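EchA16_2 (Mycobacterium avium subsp. paratuberculosis, PDB 3QYR) probably catalyses the hydration of 2-enoyl-CoA thioesters to 3-hydroxyacyl-CoA. Local coordinates at residues A89-V94 with L204-H209. Sequence-based numbering, arbitrary orientation.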
ATOM      1  N   ALA A  89     -14.648 -11.576  12.360  1.00 17.50           N
ATOM      2  CA  ALA A  89     -14.598 -11.914  10.957  1.00 16.99           C
ATOM      3  C   ALA A  89     -15.858 -12.669  10.607  1.00 16.74           C
ATOM      4  O   ALA A  89     -16.045 -13.799  11.048  1.00 17.03           O
ATOM      5  CB  ALA A  89     -13.380 -12.776  10.659  1.00 17.05           C
ATOM      6  N   LEU A  90     -16.705 -12.036   9.801  1.00 16.40           N
ATOM      7  CA  LEU A  90     -17.910 -12.655   9.277  1.00 16.61           C
ATOM      8  C   LEU A  90     -17.881 -12.757   7.754  1.00 16.18           C
ATOM      9  O   LEU A  90     -17.303 -11.887   7.085  1.00 15.91           O
ATOM     10  CB  LEU A  90     -19.125 -11.821   9.669  1.00 16.13           C
ATOM     11  CG  LEU A  90     -19.301 -11.678  11.174  1.00 17.47           C
ATOM     12  CD1 LEU A  90     -20.630 -10.960  11.552  1.00 16.11           C
ATOM     13  CD2 LEU A  90     -19.227 -13.048  11.811  1.00 16.14           C
ATOM     14  N   THR A  91     -18.540 -13.798   7.229  1.00 15.99           N
ATOM     15  CA  THR A  91     -18.766 -13.969   5.786  1.00 16.17           C
ATOM     16  C   THR A  91     -20.244 -13.791   5.414  1.00 15.65           C
ATOM     17  O   THR A  91     -20.583 -13.858   4.235  1.00 16.76           O
ATOM     18  CB  THR A  91     -18.299 -15.377   5.249  1.00 17.12           C
ATOM     19  OG1 THR A  91     -19.168 -16.415   5.751  1.00 18.14           O
ATOM     20  CG2 THR A  91     -16.829 -15.698   5.647  1.00 15.36           C
ATOM     21  N   LYS A  92     -21.113 -13.574   6.397  1.00 14.25           N
ATOM     22  CA  LYS A  92     -22.522 -13.291   6.145  1.00 13.18           C
ATOM     23  C   LYS A  92     -22.774 -11.789   6.302  1.00 12.65           C
ATOM     24  O   LYS A  92     -22.194 -11.146   7.167  1.00 12.24           O
ATOM     25  CB  LYS A  92     -23.399 -14.089   7.111  1.00 13.46           C
ATOM     26  CG  LYS A  92     -23.189 -15.604   7.016  1.00 13.66           C
ATOM     27  CD  LYS A  92     -23.884 -16.372   8.134  1.00 14.84           C
ATOM     28  CE  LYS A  92     -23.545 -17.874   8.109  1.00 15.17           C
ATOM     29  NZ  LYS A  92     -24.067 -18.641   9.296  1.00 14.88           N
ATOM     30  N   PRO A  93     -23.616 -11.209   5.442  1.00 11.78           N
ATOM     31  CA  PRO A  93     -23.820  -9.792   5.469  1.00 11.48           C
ATOM     32  C   PRO A  93     -24.563  -9.360   6.730  1.00 11.35           C
ATOM     33  O   PRO A  93     -25.361 -10.127   7.250  1.00 11.20           O
ATOM     34  CB  PRO A  93     -24.673  -9.536   4.235  1.00 11.57           C
ATOM     35  CG  PRO A  93     -25.313 -10.769   3.973  1.00 12.02           C
ATOM     36  CD  PRO A  93     -24.428 -11.848   4.413  1.00 11.99           C
ATOM     37  N   VAL A  94     -24.238  -8.158   7.221  1.00 10.82           N
ATOM     38  CA  VAL A  94     -24.839  -7.570   8.390  1.00  9.97           C
ATOM     39  C   VAL A  94     -25.392  -6.226   7.934  1.00 10.21           C
ATOM     40  O   VAL A  94     -24.651  -5.369   7.423  1.00  9.49           O
ATOM     41  CB  VAL A  94     -23.819  -7.381   9.507  1.00 10.04           C
ATOM     42  CG1 VAL A  94     -24.474  -6.709  10.735  1.00  9.36           C
ATOM     43  CG2 VAL A  94     -23.189  -8.736   9.887  1.00  8.53           C
ATOM     44  N   LEU A 204     -18.256 -13.795  -2.336  1.00 12.67           N
ATOM     45  CA  LEU A 204     -18.107 -12.425  -2.798  1.00 12.76           C
ATOM     46  C   LEU A 204     -17.962 -11.489  -1.623  1.00 12.05           C
ATOM     47  O   LEU A 204     -17.070 -10.630  -1.625  1.00 11.78           O
ATOM     48  CB  LEU A 204     -19.278 -11.983  -3.671  1.00 12.70           C
ATOM     49  CG  LEU A 204     -19.174 -10.584  -4.315  1.00 14.24           C
ATOM     50  CD1 LEU A 204     -17.888 -10.375  -5.128  1.00 14.24           C
ATOM     51  CD2 LEU A 204     -20.383 -10.341  -5.218  1.00 15.26           C
ATOM     52  N   LEU A 205     -18.821 -11.646  -0.615  1.00 11.62           N
ATOM     53  CA  LEU A 205     -18.712 -10.801   0.574  1.00 11.15           C
ATOM     54  C   LEU A 205     -17.323 -10.958   1.197  1.00 11.17           C
ATOM     55  O   LEU A 205     -16.699  -9.945   1.573  1.00 11.06           O
ATOM     56  CB  LEU A 205     -19.781 -11.109   1.619  1.00 10.83           C
ATOM     57  CG  LEU A 205     -19.847 -10.125   2.826  1.00 11.01           C
ATOM     58  CD1 LEU A 205     -19.934  -8.673   2.377  1.00  9.77           C
ATOM     59  CD2 LEU A 205     -21.042 -10.399   3.746  1.00 11.45           C
ATOM     60  N   ALA A 206     -16.854 -12.211   1.308  1.00 10.54           N
ATOM     61  CA  ALA A 206     -15.526 -12.469   1.864  1.00 10.72           C
ATOM     62  C   ALA A 206     -14.500 -11.713   1.050  1.00  9.79           C
ATOM     63  O   ALA A 206     -13.631 -11.084   1.612  1.00  9.07           O
ATOM     64  CB  ALA A 206     -15.165 -13.983   1.926  1.00  9.38           C
ATOM     65  N   SER A 207     -14.626 -11.764  -0.268  1.00  9.86           N
ATOM     66  CA  SER A 207     -13.644 -11.103  -1.121  1.00 10.26           C
ATOM     67  C   SER A 207     -13.752  -9.621  -0.894  1.00 10.21           C
ATOM     68  O   SER A 207     -12.743  -8.931  -0.756  1.00 10.76           O
ATOM     69  CB  SER A 207     -13.838 -11.415  -2.614  1.00 10.44           C
ATOM     70  OG  SER A 207     -12.756 -10.838  -3.342  1.00  9.96           O
ATOM     71  N   TYR A 208     -14.980  -9.123  -0.863  1.00 10.41           N
ATOM     72  CA  TYR A 208     -15.178  -7.702  -0.622  1.00 10.88           C
ATOM     73  C   TYR A 208     -14.464  -7.330   0.659  1.00 11.00           C
ATOM     74  O   TYR A 208     -13.774  -6.311   0.682  1.00 11.22           O
ATOM     75  CB  TYR A 208     -16.658  -7.336  -0.525  1.00 10.85           C
ATOM     76  CG  TYR A 208     -17.360  -6.826  -1.766  1.00 10.36           C
ATOM     77  CD1 TYR A 208     -16.801  -5.829  -2.573  1.00 12.71           C
ATOM     78  CD2 TYR A 208     -18.648  -7.257  -2.064  1.00  9.97           C
ATOM     79  CE1 TYR A 208     -17.494  -5.313  -3.689  1.00 11.26           C
ATOM     80  CE2 TYR A 208     -19.345  -6.753  -3.141  1.00  9.76           C
ATOM     81  CZ  TYR A 208     -18.776  -5.777  -3.949  1.00 10.79           C
ATOM     82  OH  TYR A 208     -19.488  -5.305  -5.038  1.00 10.93           O
ATOM     83  N   HIS A 209     -14.586  -8.169   1.697  1.00 11.17           N
ATOM     84  CA  HIS A 209     -13.965  -7.880   3.012  1.00 11.70           C
ATOM     85  C   HIS A 209     -12.432  -7.897   2.949  1.00 12.39           C
ATOM     86  O   HIS A 209     -11.791  -7.077   3.617  1.00 13.05           O
ATOM     87  CB  HIS A 209     -14.416  -8.851   4.124  1.00 11.48           C
ATOM     88  CG  HIS A 209     -15.815  -8.630   4.612  1.00 11.24           C
ATOM     89  ND1 HIS A 209     -16.443  -9.502   5.471  1.00 13.04           N
ATOM     90  CD2 HIS A 209     -16.711  -7.647   4.362  1.00 12.24           C
ATOM     91  CE1 HIS A 209     -17.657  -9.055   5.740  1.00 13.04           C
ATOM     92  NE2 HIS A 209     -17.858  -7.947   5.056  1.00 10.43           N
TER
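In this crotonase-fold subunit, the loop that leads into strand 94-98 of the core sheet packs against the long C-terminal helix 198-234, with L205 and H209, one helical turn apart, facing the loop. L205 supplies the apolar half of the contact. Its CG stands anti to the backbone N (chi1 -172°), which carries the CD2 methyl out from the helix onto the K92-P93 peptide link: CD2 lies 3.2 Å from P93 N and 3.4 Å from K92 C. The same methyl meets the proline ring, 3.7 Å from P93 CD, the two side chains crossing at a slant, and it also touches the carbonyl oxygen of T91. The methyl thus rests more on backbone than on side chain. Beside it, T91 and A206 have the closest CA atoms across the contact, and T91 CG2 approaches A206 CB to 4.4 Å.

H209 forms the polar half. Its ring presents an edge to the loop, and L90 O lies close to the ring plane, 3.0 Å from H209 ND1. The hydrogen bond donated by ND1 is weak and strongly bent, 122° at the hydrogen, because the oxygen is displaced toward CE1. L205 O sits over one face of the imidazole, offset toward its rim. The other ring nitrogen, NE2, is hydrogen-bonded to OD1 of D114, so the imidazole has polar partners at both nitrogens, which should restrict its rotation.

D114 lies just before strand 115-119, and its other oxygen, OD2, accepts a hydrogen bond from the backbone N of V94, tying the helix and the start of strand 94-98 to one carboxylate. K92 NZ is hydrogen-bonded to A47 O near the end of helix 34-49 and to V53 O, and P93 packs on V55 of strand 55-60 and on L157 of a second subunit.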